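Local coordinates for protein iron transport multicopper oxidase FET3 (Saccharomyces cerevisiae, PDB 1ZPU) that oxidises iron(II) to iron(III) with dioxygen for high-affinity iron uptake, using four copper ions, and also acts on cuprous copper, at residues W204-E209 / N249-Q254; S200-I205 / T225-I230; N368-I373 / L473-V478; P76-C81 / I339-P344. All coordinates share one frame; numbering follows the deposited sequence.

Contact 1: W204-E209 / N249-Q254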
loop_
_atom_site.group_PDB
_atom_site.type_symbol
_atom_site.label_atom_id
_atom_site.label_comp_id
_atom_site.label_asym_id
_atom_site.label_seq_id
_atom_site.Cartn_x
_atom_site.Cartn_y
_atom_site.Cartn_z
ATOM N N TRP A 204 15.360 13.257 3.037
ATOM C CA TRP A 204 16.817 13.364 3.057
ATOM C C TRP A 204 17.375 13.806 4.405
ATOM O O TRP A 204 16.652 14.367 5.234
ATOM C CB TRP A 204 17.321 14.289 1.949
ATOM C CG TRP A 204 17.062 15.761 2.138
ATOM C CD1 TRP A 204 17.932 16.681 2.631
ATOM C CD2 TRP A 204 15.865 16.486 1.795
ATOM N NE1 TRP A 204 17.364 17.938 2.618
ATOM C CE2 TRP A 204 16.095 17.846 2.111
ATOM C CE3 TRP A 204 14.622 16.117 1.254
ATOM C CZ2 TRP A 204 15.136 18.840 1.900
ATOM C CZ3 TRP A 204 13.662 17.105 1.051
ATOM C CH2 TRP A 204 13.927 18.453 1.376
ATOM N N ILE A 205 18.671 13.554 4.593
ATOM C CA ILE A 205 19.376 13.892 5.816
ATOM C C ILE A 205 20.498 14.862 5.453
ATOM O O ILE A 205 21.357 14.537 4.640
ATOM C CB ILE A 205 19.959 12.625 6.475
ATOM C CG1 ILE A 205 18.852 11.601 6.719
ATOM C CG2 ILE A 205 20.668 12.955 7.767
ATOM C CD1 ILE A 205 19.359 10.229 7.116
ATOM N N GLU A 206 20.471 16.053 6.046
ATOM C CA GLU A 206 21.508 17.057 5.847
ATOM C C GLU A 206 22.890 16.444 6.006
ATOM O O GLU A 206 23.156 15.770 7.008
ATOM C CB GLU A 206 21.322 18.206 6.833
ATOM C CG GLU A 206 22.363 19.284 6.739
ATOM C CD GLU A 206 22.270 20.296 7.864
ATOM O OE1 GLU A 206 23.166 21.167 7.943
ATOM O OE2 GLU A 206 21.324 20.224 8.676
ATOM N N ASP A 207 23.735 16.657 4.987
ATOM C CA ASP A 207 25.139 16.214 4.960
ATOM C C ASP A 207 25.397 14.728 5.198
ATOM O O ASP A 207 26.502 14.356 5.589
ATOM C CB ASP A 207 25.981 17.031 5.939
ATOM C CG ASP A 207 26.307 18.389 5.406
ATOM O OD1 ASP A 207 25.821 19.403 5.980
ATOM O OD2 ASP A 207 27.034 18.432 4.389
ATOM N N HIS A 208 24.393 13.885 4.974
ATOM C CA HIS A 208 24.575 12.444 5.086
ATOM C C HIS A 208 24.043 11.748 3.849
ATOM O O HIS A 208 22.879 11.895 3.493
ATOM C CB HIS A 208 23.838 11.878 6.301
ATOM C CG HIS A 208 24.451 12.223 7.624
ATOM N ND1 HIS A 208 24.442 13.499 8.143
ATOM C CD2 HIS A 208 25.036 11.442 8.560
ATOM C CE1 HIS A 208 25.026 13.495 9.326
ATOM N NE2 HIS A 208 25.402 12.259 9.599
ATOM N N GLU A 209 24.890 10.965 3.202
ATOM C CA GLU A 209 24.448 10.129 2.095
ATOM C C GLU A 209 23.678 8.922 2.607
ATOM O O GLU A 209 23.838 8.514 3.761
ATOM C CB GLU A 209 25.647 9.673 1.263
ATOM C CG GLU A 209 25.999 10.652 0.159
ATOM C CD GLU A 209 27.343 10.382 -0.488
ATOM O OE1 GLU A 209 27.976 9.344 -0.175
ATOM O OE2 GLU A 209 27.762 11.220 -1.318
ATOM N N ASN A 249 24.749 19.094 15.144
ATOM C CA ASN A 249 23.533 18.325 14.841
ATOM C C ASN A 249 23.005 18.587 13.429
ATOM O O ASN A 249 23.213 19.649 12.846
ATOM C CB ASN A 249 22.421 18.557 15.874
ATOM C CG ASN A 249 22.817 18.132 17.277
ATOM O OD1 ASN A 249 23.351 17.051 17.490
ATOM N ND2 ASN A 249 22.553 18.997 18.245
ATOM N N PHE A 250 22.306 17.602 12.886
ATOM C CA PHE A 250 21.893 17.637 11.490
ATOM C C PHE A 250 20.394 17.456 11.320
ATOM O O PHE A 250 19.741 16.783 12.110
ATOM C CB PHE A 250 22.628 16.556 10.722
ATOM C CG PHE A 250 24.104 16.740 10.690
ATOM C CD1 PHE A 250 24.904 16.253 11.719
ATOM C CD2 PHE A 250 24.710 17.395 9.621
ATOM C CE1 PHE A 250 26.269 16.414 11.682
ATOM C CE2 PHE A 250 26.075 17.554 9.581
ATOM C CZ PHE A 250 26.852 17.059 10.614
ATOM N N ALA A 251 19.859 18.060 10.271
ATOM C CA ALA A 251 18.427 18.039 10.024
ATOM C C ALA A 251 18.004 16.782 9.265
ATOM O O ALA A 251 18.614 16.434 8.245
ATOM C CB ALA A 251 18.036 19.267 9.251
ATOM N N ILE A 252 16.992 16.087 9.786
ATOM C CA ILE A 252 16.301 15.013 9.071
ATOM C C ILE A 252 15.091 15.679 8.423
ATOM O O ILE A 252 14.248 16.256 9.101
ATOM C CB ILE A 252 15.817 13.889 10.024
ATOM C CG1 ILE A 252 16.982 13.246 10.771
ATOM C CG2 ILE A 252 15.018 12.824 9.260
ATOM C CD1 ILE A 252 16.538 12.454 11.972
ATOM N N MET A 253 15.015 15.607 7.105
ATOM C CA MET A 253 14.084 16.431 6.351
ATOM C C MET A 253 13.062 15.608 5.579
ATOM O O MET A 253 13.420 14.680 4.862
ATOM C CB MET A 253 14.890 17.289 5.389
ATOM C CG MET A 253 14.248 18.621 5.088
ATOM S SD MET A 253 14.437 19.858 6.383
ATOM C CE MET A 253 15.620 19.042 7.413
ATOM N N GLN A 254 11.792 15.946 5.744
ATOM C CA GLN A 254 10.732 15.373 4.912
ATOM C C GLN A 254 9.901 16.488 4.231
ATOM O O GLN A 254 9.620 17.534 4.832
ATOM C CB GLN A 254 9.879 14.343 5.691
ATOM C CG GLN A 254 8.912 14.893 6.666
ATOM C CD GLN A 254 8.422 13.859 7.697
ATOM O OE1 GLN A 254 8.782 13.932 8.870
ATOM N NE2 GLN A 254 7.568 12.926 7.271
#

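Contact 2: S200-I205 / T225-I230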
loop_
_atom_site.group_PDB
_atom_site.type_symbol
_atom_site.label_atom_id
_atom_site.label_comp_id
_atom_site.label_asym_id
_atom_site.label_seq_id
_atom_site.Cartn_x
_atom_site.Cartn_y
_atom_site.Cartn_z
ATOM N N SER A 200 2.914 11.484 -1.459
ATOM C CA SER A 200 4.334 11.079 -1.575
ATOM C C SER A 200 5.249 12.044 -0.817
ATOM O O SER A 200 4.941 13.226 -0.670
ATOM C CB SER A 200 4.788 11.111 -3.032
ATOM O OG SER A 200 4.058 10.244 -3.877
ATOM N N GLN A 201 6.396 11.571 -0.360
ATOM C CA GLN A 201 7.301 12.466 0.347
ATOM C C GLN A 201 8.707 12.379 -0.180
ATOM O O GLN A 201 9.170 11.300 -0.570
ATOM C CB GLN A 201 7.326 12.140 1.826
ATOM C CG GLN A 201 5.993 12.322 2.533
ATOM C CD GLN A 201 6.155 12.280 4.029
ATOM O OE1 GLN A 201 7.214 12.641 4.556
ATOM N NE2 GLN A 201 5.129 11.834 4.725
ATOM N N TYR A 202 9.400 13.511 -0.193
ATOM C CA TYR A 202 10.836 13.481 -0.403
ATOM C C TYR A 202 11.472 13.364 0.961
ATOM O O TYR A 202 10.989 13.953 1.939
ATOM C CB TYR A 202 11.346 14.736 -1.091
ATOM C CG TYR A 202 10.707 15.036 -2.406
ATOM C CD1 TYR A 202 9.545 15.799 -2.460
ATOM C CD2 TYR A 202 11.270 14.584 -3.606
ATOM C CE1 TYR A 202 8.947 16.100 -3.661
ATOM C CE2 TYR A 202 10.680 14.880 -4.829
ATOM C CZ TYR A 202 9.513 15.642 -4.847
ATOM O OH TYR A 202 8.874 15.961 -6.030
ATOM N N PHE A 203 12.549 12.599 1.037
ATOM C CA PHE A 203 13.228 12.397 2.291
ATOM C C PHE A 203 14.723 12.532 2.116
ATOM O O PHE A 203 15.291 11.969 1.172
ATOM C CB PHE A 203 12.917 11.014 2.840
ATOM C CG PHE A 203 13.593 10.722 4.137
ATOM C CD1 PHE A 203 12.983 11.066 5.338
ATOM C CD2 PHE A 203 14.849 10.112 4.162
ATOM C CE1 PHE A 203 13.602 10.797 6.543
ATOM C CE2 PHE A 203 15.482 9.845 5.350
ATOM C CZ PHE A 203 14.866 10.194 6.549
ATOM N N TRP A 204 15.360 13.257 3.037
ATOM C CA TRP A 204 16.817 13.364 3.057
ATOM C C TRP A 204 17.375 13.806 4.405
ATOM O O TRP A 204 16.652 14.367 5.234
ATOM C CB TRP A 204 17.321 14.289 1.949
ATOM C CG TRP A 204 17.062 15.761 2.138
ATOM C CD1 TRP A 204 17.932 16.681 2.631
ATOM C CD2 TRP A 204 15.865 16.486 1.795
ATOM N NE1 TRP A 204 17.364 17.938 2.618
ATOM C CE2 TRP A 204 16.095 17.846 2.111
ATOM C CE3 TRP A 204 14.622 16.117 1.254
ATOM C CZ2 TRP A 204 15.136 18.840 1.900
ATOM C CZ3 TRP A 204 13.662 17.105 1.051
ATOM C CH2 TRP A 204 13.927 18.453 1.376
ATOM N N ILE A 205 18.671 13.554 4.593
ATOM C CA ILE A 205 19.376 13.892 5.816
ATOM C C ILE A 205 20.498 14.862 5.453
ATOM O O ILE A 205 21.357 14.537 4.640
ATOM C CB ILE A 205 19.959 12.625 6.475
ATOM C CG1 ILE A 205 18.852 11.601 6.719
ATOM C CG2 ILE A 205 20.668 12.955 7.767
ATOM C CD1 ILE A 205 19.359 10.229 7.116
ATOM N N THR A 225 22.539 7.683 -2.628
ATOM C CA THR A 225 21.800 8.902 -3.004
ATOM C C THR A 225 21.832 9.955 -1.905
ATOM O O THR A 225 22.168 9.676 -0.748
ATOM C CB THR A 225 20.265 8.666 -3.202
ATOM O OG1 THR A 225 19.979 7.273 -3.397
ATOM C CG2 THR A 225 19.709 9.529 -4.376
ATOM N N ASP A 226 21.417 11.160 -2.271
ATOM C CA ASP A 226 21.214 12.223 -1.320
ATOM C C ASP A 226 19.746 12.343 -0.977
ATOM O O ASP A 226 19.406 12.913 0.050
ATOM C CB ASP A 226 21.688 13.538 -1.910
ATOM C CG ASP A 226 23.169 13.533 -2.217
ATOM O OD1 ASP A 226 23.584 14.255 -3.153
ATOM O OD2 ASP A 226 23.916 12.799 -1.521
ATOM N N MET A 227 18.873 11.807 -1.826
ATOM C CA MET A 227 17.437 12.030 -1.668
ATOM C C MET A 227 16.557 10.858 -2.148
ATOM O O MET A 227 16.837 10.225 -3.173
ATOM C CB MET A 227 17.046 13.325 -2.383
ATOM C CG MET A 227 15.664 13.828 -2.013
ATOM S SD MET A 227 15.201 15.372 -2.805
ATOM C CE MET A 227 16.480 16.465 -2.211
ATOM N N LEU A 228 15.488 10.573 -1.410
ATOM C CA LEU A 228 14.512 9.562 -1.855
ATOM C C LEU A 228 13.163 10.178 -2.145
ATOM O O LEU A 228 12.771 11.131 -1.491
ATOM C CB LEU A 228 14.324 8.462 -0.815
ATOM C CG LEU A 228 15.529 7.649 -0.357
ATOM C CD1 LEU A 228 15.168 6.820 0.864
ATOM C CD2 LEU A 228 16.066 6.764 -1.479
ATOM N N TYR A 229 12.463 9.633 -3.135
ATOM C CA TYR A 229 11.046 9.918 -3.329
ATOM C C TYR A 229 10.272 8.659 -2.905
ATOM O O TYR A 229 10.358 7.629 -3.559
ATOM C CB TYR A 229 10.768 10.290 -4.789
ATOM C CG TYR A 229 9.326 10.653 -5.105
ATOM C CD1 TYR A 229 8.841 11.952 -4.912
ATOM C CD2 TYR A 229 8.444 9.692 -5.593
ATOM C CE1 TYR A 229 7.513 12.278 -5.189
ATOM C CE2 TYR A 229 7.123 10.004 -5.874
ATOM C CZ TYR A 229 6.662 11.294 -5.678
ATOM O OH TYR A 229 5.341 11.561 -5.977
ATOM N N ILE A 230 9.546 8.732 -1.801
ATOM C CA ILE A 230 8.824 7.576 -1.264
ATOM C C ILE A 230 7.321 7.814 -1.346
ATOM O O ILE A 230 6.804 8.741 -0.690
ATOM C CB ILE A 230 9.167 7.331 0.228
ATOM C CG1 ILE A 230 10.678 7.482 0.446
ATOM C CG2 ILE A 230 8.676 5.988 0.679
ATOM C CD1 ILE A 230 11.130 7.176 1.856
#

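Contact 3: N368-I373 / L473-V478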
loop_
_atom_site.group_PDB
_atom_site.type_symbol
_atom_site.label_atom_id
_atom_site.label_comp_id
_atom_site.label_asym_id
_atom_site.label_seq_id
_atom_site.Cartn_x
_atom_site.Cartn_y
_atom_site.Cartn_z
ATOM N N ASN A 368 -19.041 -5.814 -12.321
ATOM C CA ASN A 368 -18.663 -4.506 -11.796
ATOM C C ASN A 368 -17.591 -4.627 -10.716
ATOM O O ASN A 368 -17.433 -3.777 -9.829
ATOM C CB ASN A 368 -19.888 -3.769 -11.264
ATOM C CG ASN A 368 -19.872 -2.306 -11.614
ATOM O OD1 ASN A 368 -20.899 -1.748 -11.965
ATOM N ND2 ASN A 368 -18.700 -1.678 -11.544
ATOM N N THR A 369 -16.830 -5.695 -10.836
ATOM C CA THR A 369 -15.936 -6.117 -9.798
ATOM C C THR A 369 -14.506 -6.080 -10.349
ATOM O O THR A 369 -13.529 -6.098 -9.597
ATOM C CB THR A 369 -16.379 -7.514 -9.370
ATOM O OG1 THR A 369 -16.263 -7.653 -7.953
ATOM C CG2 THR A 369 -15.635 -8.597 -10.128
ATOM N N HIS A 370 -14.425 -5.966 -11.676
ATOM C CA HIS A 370 -13.184 -6.009 -12.455
ATOM C C HIS A 370 -12.283 -7.182 -12.101
ATOM O O HIS A 370 -11.129 -6.983 -11.688
ATOM C CB HIS A 370 -12.392 -4.707 -12.373
ATOM C CG HIS A 370 -11.888 -4.242 -13.701
ATOM N ND1 HIS A 370 -11.474 -2.948 -13.932
ATOM C CD2 HIS A 370 -11.774 -4.894 -14.884
ATOM C CE1 HIS A 370 -11.107 -2.829 -15.196
ATOM N NE2 HIS A 370 -11.284 -3.994 -15.796
ATOM N N THR A 371 -12.815 -8.393 -12.273
ATOM C CA THR A 371 -12.079 -9.604 -11.933
ATOM C C THR A 371 -11.448 -10.244 -13.156
ATOM O O THR A 371 -12.081 -10.363 -14.197
ATOM C CB THR A 371 -12.950 -10.618 -11.156
ATOM O OG1 THR A 371 -13.045 -10.207 -9.788
ATOM C CG2 THR A 371 -12.336 -11.991 -11.176
ATOM N N PHE A 372 -10.185 -10.628 -13.017
ATOM C CA PHE A 372 -9.479 -11.397 -14.034
ATOM C C PHE A 372 -9.063 -12.739 -13.462
ATOM O O PHE A 372 -8.709 -12.832 -12.280
ATOM C CB PHE A 372 -8.233 -10.660 -14.497
ATOM C CG PHE A 372 -8.520 -9.352 -15.146
ATOM C CD1 PHE A 372 -8.790 -8.220 -14.371
ATOM C CD2 PHE A 372 -8.512 -9.239 -16.531
ATOM C CE1 PHE A 372 -9.056 -6.999 -14.970
ATOM C CE2 PHE A 372 -8.768 -8.029 -17.142
ATOM C CZ PHE A 372 -9.043 -6.901 -16.360
ATOM N N ILE A 373 -9.104 -13.777 -14.292
ATOM C CA ILE A 373 -8.632 -15.091 -13.872
ATOM C C ILE A 373 -7.264 -15.392 -14.475
ATOM O O ILE A 373 -7.065 -15.262 -15.680
ATOM C CB ILE A 373 -9.640 -16.204 -14.194
ATOM C CG1 ILE A 373 -10.999 -15.844 -13.593
ATOM C CG2 ILE A 373 -9.146 -17.545 -13.651
ATOM C CD1 ILE A 373 -12.084 -16.839 -13.902
ATOM N N LEU A 473 -10.591 2.795 -7.486
ATOM C CA LEU A 473 -9.477 2.521 -8.394
ATOM C C LEU A 473 -8.847 1.193 -8.038
ATOM O O LEU A 473 -7.745 1.157 -7.489
ATOM C CB LEU A 473 -8.400 3.600 -8.293
ATOM C CG LEU A 473 -7.846 4.200 -9.594
ATOM C CD1 LEU A 473 -6.514 4.904 -9.374
ATOM C CD2 LEU A 473 -7.751 3.209 -10.755
ATOM N N GLY A 474 -9.537 0.101 -8.349
ATOM C CA GLY A 474 -9.030 -1.230 -8.047
ATOM C C GLY A 474 -9.620 -2.322 -8.907
ATOM O O GLY A 474 -10.713 -2.173 -9.453
ATOM N N LEU A 475 -8.882 -3.418 -9.029
ATOM C CA LEU A 475 -9.333 -4.593 -9.766
ATOM C C LEU A 475 -8.879 -5.866 -9.066
ATOM O O LEU A 475 -7.942 -5.834 -8.265
ATOM C CB LEU A 475 -8.851 -4.569 -11.216
ATOM C CG LEU A 475 -7.372 -4.498 -11.555
ATOM C CD1 LEU A 475 -6.724 -5.840 -11.372
ATOM C CD2 LEU A 475 -7.275 -4.091 -12.996
ATOM N N VAL A 476 -9.538 -6.980 -9.369
ATOM C CA VAL A 476 -9.323 -8.216 -8.630
ATOM C C VAL A 476 -8.717 -9.315 -9.505
ATOM O O VAL A 476 -9.232 -9.628 -10.585
ATOM C CB VAL A 476 -10.636 -8.715 -7.988
ATOM C CG1 VAL A 476 -10.410 -10.011 -7.225
ATOM C CG2 VAL A 476 -11.224 -7.652 -7.085
ATOM N N LEU A 477 -7.620 -9.893 -9.028
ATOM C CA LEU A 477 -6.957 -11.000 -9.710
ATOM C C LEU A 477 -7.222 -12.324 -9.000
ATOM O O LEU A 477 -6.910 -12.469 -7.825
ATOM C CB LEU A 477 -5.453 -10.748 -9.779
ATOM C CG LEU A 477 -4.988 -9.525 -10.569
ATOM C CD1 LEU A 477 -3.483 -9.481 -10.587
ATOM C CD2 LEU A 477 -5.511 -9.520 -12.000
ATOM N N VAL A 478 -7.798 -13.285 -9.707
ATOM C CA VAL A 478 -8.005 -14.611 -9.150
ATOM C C VAL A 478 -6.991 -15.551 -9.799
ATOM O O VAL A 478 -7.105 -15.891 -10.985
ATOM C CB VAL A 478 -9.458 -15.103 -9.382
ATOM C CG1 VAL A 478 -9.651 -16.501 -8.833
ATOM C CG2 VAL A 478 -10.437 -14.160 -8.737
#

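Contact 4: P76-C81 / I339-P344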
loop_
_atom_site.group_PDB
_atom_site.type_symbol
_atom_site.label_atom_id
_atom_site.label_comp_id
_atom_site.label_asym_id
_atom_site.label_seq_id
_atom_site.Cartn_x
_atom_site.Cartn_y
_atom_site.Cartn_z
ATOM N N PRO A 76 -11.533 -7.026 2.826
ATOM C CA PRO A 76 -12.965 -7.295 2.790
ATOM C C PRO A 76 -13.517 -7.383 1.362
ATOM O O PRO A 76 -13.106 -6.632 0.478
ATOM C CB PRO A 76 -13.578 -6.142 3.589
ATOM C CG PRO A 76 -12.484 -5.142 3.774
ATOM C CD PRO A 76 -11.196 -5.874 3.678
ATOM N N PHE A 77 -14.408 -8.355 1.164
ATOM C CA PHE A 77 -15.024 -8.703 -0.126
ATOM C C PHE A 77 -14.084 -9.199 -1.228
ATOM O O PHE A 77 -14.490 -9.379 -2.372
ATOM C CB PHE A 77 -15.993 -7.612 -0.591
ATOM C CG PHE A 77 -17.168 -7.461 0.315
ATOM C CD1 PHE A 77 -17.217 -6.430 1.236
ATOM C CD2 PHE A 77 -18.197 -8.388 0.289
ATOM C CE1 PHE A 77 -18.294 -6.301 2.099
ATOM C CE2 PHE A 77 -19.284 -8.274 1.146
ATOM C CZ PHE A 77 -19.333 -7.232 2.056
ATOM N N LEU A 78 -12.831 -9.440 -0.857
ATOM C CA LEU A 78 -11.878 -10.179 -1.679
ATOM C C LEU A 78 -11.553 -11.464 -0.940
ATOM O O LEU A 78 -11.695 -12.579 -1.471
ATOM C CB LEU A 78 -10.577 -9.393 -1.827
ATOM C CG LEU A 78 -10.328 -8.259 -2.823
ATOM C CD1 LEU A 78 -9.464 -8.739 -3.973
ATOM C CD2 LEU A 78 -11.593 -7.578 -3.300
ATOM N N THR A 79 -11.168 -11.285 0.317
ATOM C CA THR A 79 -10.441 -12.277 1.073
ATOM C C THR A 79 -11.215 -12.725 2.306
ATOM O O THR A 79 -11.007 -13.821 2.832
ATOM C CB THR A 79 -9.079 -11.656 1.438
ATOM O OG1 THR A 79 -8.111 -12.070 0.466
ATOM C CG2 THR A 79 -8.617 -12.012 2.855
ATOM N N GLN A 80 -12.118 -11.860 2.749
ATOM C CA GLN A 80 -12.878 -12.047 3.975
ATOM C C GLN A 80 -14.080 -11.130 3.892
ATOM O O GLN A 80 -14.120 -10.246 3.045
ATOM C CB GLN A 80 -12.048 -11.600 5.168
ATOM C CG GLN A 80 -11.770 -10.100 5.151
ATOM C CD GLN A 80 -10.963 -9.630 6.323
ATOM O OE1 GLN A 80 -9.786 -9.971 6.473
ATOM N NE2 GLN A 80 -11.586 -8.821 7.161
ATOM N N CYS A 81 -15.056 -11.330 4.768
ATOM C CA CYS A 81 -16.093 -10.325 4.944
ATOM C C CYS A 81 -15.626 -9.400 6.082
ATOM O O CYS A 81 -14.713 -9.772 6.823
ATOM C CB CYS A 81 -17.448 -10.979 5.197
ATOM S SG CYS A 81 -17.430 -12.095 6.574
ATOM N N ILE A 339 -14.581 0.774 -15.600
ATOM C CA ILE A 339 -15.094 0.168 -14.363
ATOM C C ILE A 339 -14.545 0.837 -13.099
ATOM O O ILE A 339 -13.334 1.014 -12.959
ATOM C CB ILE A 339 -14.797 -1.363 -14.335
ATOM C CG1 ILE A 339 -15.484 -2.058 -15.518
ATOM C CG2 ILE A 339 -15.238 -1.997 -13.017
ATOM C CD1 ILE A 339 -15.124 -3.517 -15.691
ATOM N N THR A 340 -15.453 1.229 -12.204
ATOM C CA THR A 340 -15.117 1.585 -10.825
ATOM C C THR A 340 -15.367 0.345 -10.006
ATOM O O THR A 340 -16.446 -0.249 -10.111
ATOM C CB THR A 340 -16.099 2.598 -10.231
ATOM O OG1 THR A 340 -16.598 3.477 -11.247
ATOM C CG2 THR A 340 -15.458 3.367 -9.084
ATOM N N TYR A 341 -14.405 -0.039 -9.173
ATOM C CA TYR A 341 -14.598 -1.205 -8.326
ATOM C C TYR A 341 -15.817 -1.036 -7.428
ATOM O O TYR A 341 -15.917 -0.069 -6.666
ATOM C CB TYR A 341 -13.372 -1.527 -7.478
ATOM C CG TYR A 341 -13.665 -2.654 -6.521
ATOM C CD1 TYR A 341 -13.742 -3.968 -6.972
ATOM C CD2 TYR A 341 -13.918 -2.406 -5.174
ATOM C CE1 TYR A 341 -14.037 -5.016 -6.097
ATOM C CE2 TYR A 341 -14.212 -3.446 -4.294
ATOM C CZ TYR A 341 -14.266 -4.745 -4.763
ATOM O OH TYR A 341 -14.553 -5.774 -3.907
ATOM N N THR A 342 -16.741 -1.983 -7.536
ATOM C CA THR A 342 -17.923 -2.000 -6.702
ATOM C C THR A 342 -18.001 -3.361 -6.028
ATOM O O THR A 342 -18.207 -4.368 -6.692
ATOM C CB THR A 342 -19.181 -1.731 -7.527
ATOM O OG1 THR A 342 -18.875 -0.809 -8.585
ATOM C CG2 THR A 342 -20.264 -1.155 -6.644
ATOM N N ALA A 343 -17.812 -3.371 -4.712
ATOM C CA ALA A 343 -17.824 -4.584 -3.899
ATOM C C ALA A 343 -19.041 -5.475 -4.138
ATOM O O ALA A 343 -20.162 -4.977 -4.247
ATOM C CB ALA A 343 -17.730 -4.223 -2.428
ATOM N N PRO A 344 -18.816 -6.794 -4.227
ATOM C CA PRO A 344 -19.872 -7.758 -4.458
ATOM C C PRO A 344 -20.624 -8.152 -3.177
ATOM O O PRO A 344 -20.213 -7.778 -2.073
ATOM C CB PRO A 344 -19.116 -8.954 -5.031
ATOM C CG PRO A 344 -17.759 -8.850 -4.484
ATOM C CD PRO A 344 -17.498 -7.440 -4.111
#

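Contact 1: W204-E209 / N249-Q254
Trp-204 and Met-253 face each other as a hydrogen-bonded antiparallel pair, their side chains crossing at a slant. Their strands, 201-205 and 250-256, belong to the second plastocyanin-like domain, a cupredoxin beta sandwich. Trp-204 CG lies between the backbone N and the carbonyl carbon (chi1 72°), which lays the indole face over Met-253 CB and CG. Met-253 CB makes a CH-pi contact 3.7 Å from the centroid of the five-membered ring. Met-253 SD stands obliquely to the six-membered ring, a Met-aromatic contact. With an alanine here, Met-253 CB and CG would probably lose the ring face they rest on, and Asn-288 OD1 its bond from the indole NE1. Backbone bonds continue as far as Glu-206 N and Ala-251 O, 2.9 Å apart. The extended Glu-206 side chain bonds the same residue: OE2 takes Ala-251 N at 3.1 Å on its anti side, 28° out of the carboxylate plane. A type II turn from Ile-205 to His-208 brings the edge of the imidazole, at CE1, to the face of Phe-250, a T-shaped pair with planes 82° apart. NE2 bonds Tyr-278 OH, and ND1 donates to Glu-206 O at 2.8 Å in the ring plane.

Contact 2: S200-I205 / T225-I230
Ser-200 OG donates to Tyr-229 OH at 2.8 Å, and the same phenol ring turns an edge to Tyr-202. Tyr-229 CD1 lies 3.5 Å from Tyr-202 CE2, over the face of the Tyr-202 ring near its rim. The stack is T-shaped, with planes at 67°. Tyr-229 has CG opposite its backbone N (chi1 -178°), which carries the ring across toward Ser-200 and Tyr-202 of the partner segment. Farther along, the Met-227 chain stays extended until it bends at SD. Its CE lies 4.2 Å from the centroid of the Trp-204 six-membered ring, over one face, while SD makes oblique Met-aromatic contacts with Tyr-202 and Trp-204. Paired backbone bonds link Gln-201 with Ile-230 and Phe-203 with Leu-228. In the next shell, Asp-257 OD1 bonds Tyr-229 OH, and Tyr-440 meets the ring edge-to-face. A leucine in place of Tyr-229 would probably leave Ser-200 OG and Asp-257 without their shared hydroxyl partner and Tyr-202 without its edge contact. Phe-203, Leu-228 and Ile-230 face the other way, onto strands 133-142, 187-194 and 235-241; Gln-201 joins them, its OE1 bonded to Gln-254 NE2. Two sheets packed through a largely apolar layer form the cupredoxin sandwich.

Contact 3: N368-I373 / L473-V478
Phe-372 lies against three residues of the neighbouring strand, Leu-475, Val-476 and Leu-477. Its CB meets Leu-477 CD2 at 3.9 Å. With CG beside the backbone N (chi1 -63°), the ring slants along the partner strand toward Leu-475. CD1 then passes 4.1 Å from Val-476 O, which sits at the ring edge near its plane. Farther out, CE1 reaches Leu-475 CD2 at 3.9 Å, an oblique approach. Ile-318 of the facing sheet touches the Phe-372 side chain. Leu-475 also packs on His-370: the two CB atoms, His-370 CB and Leu-475 CB, are 3.7 Å apart, and Leu-475 CD2 lies over one face of the imidazole. On the other face of the sheet, Thr-371 spreads its two branches. OG1 lies by Val-476 CB, and CG2 meets Val-478 CG2 at 3.8 Å.

The main chains are tied in parallel register. Val-476 N bonds His-370 O, Phe-372 N bonds Val-476 O, and Val-478 N bonds Phe-372 O. On its other edge strand 474-479 pairs with strand 457-463, which carries copper ligands; Gly-474 is about 4 Å from the side chain of the type 3 ligand His-462. Strand 371-374 is the outermost strand of its sheet within the chain, paired in parallel with the last strand of the third domain, as is characteristic of the cupredoxin beta sandwich.

Contact 4: P76-C81 / I339-P344
Phe-77 CG lies beside its backbone N (chi1 -65°) and Tyr-341 CG anti to its own (chi1 174°), which turns Phe-77 to Pro-344 and the phenol end of Tyr-341 to Leu-78. The loops come from different domains. Phe-77 CB rests 3.8 Å from Pro-344 CD and 4.2 Å from Ala-343 CB. The CD2-CE2 side of its ring lies obliquely by the carbonyl of Pro-344, with CE2 3.4 Å from Pro-344 O. Leu-78 points its CD2 branch at the phenol end of Tyr-341. CD2 is 3.5 Å from Tyr-341 OH and 4.2 Å from Tyr-341 CZ. Tyr-341 folds back over its own loop, with Ala-343 N 3.6 Å above one ring face.

Loop 76-81 is closed by Phe-77 N to Gln-80 O; in 339-344, Thr-342 OG1 bonds Thr-340 O. Phe-77 O also bonds Thr-348 OG1 in helix 348-352, and Cys-81 forms a disulfide with Cys-500. Leu-78 also touches Val-476, and its side chain lies about 7 Å from those of the type 3 copper ligands His-107 and His-397. The contact therefore helps join the first and third domains close to the trinuclear copper cluster. No hydrogen bond crosses between the segments. They meet by van der Waals packing, mostly apolar, with Pro-344 O and Tyr-341 OH also at the interface, while hydrogen bonds run within the loops and to neighbouring parts of the chain.

Contacts 1 and 2 sit back to back on strand 201-205, their centres 10 Å apart in one sheet. They share Trp-204, whose ring has Met-253 on one face and Met-227 on the opposite face. Gln-254 NE2 and Gln-201 OE1, 2.8 Å apart, also join them. Contacts 3 and 4 form a second pair, with centres 9 Å apart, on the other side of the chain's centre. Asn-368 O and Thr-342 N, 3.0 Å apart, probably bond between them. Contact 2 approaches the type 1 copper site, the Ser-200 side chain about 10 Å from a copper ion. Contacts 3 and 4 lie by type 3 ligands, the Leu-78 side chain about 8 Å from a copper ion. Contact 1 lies away from the copper sites.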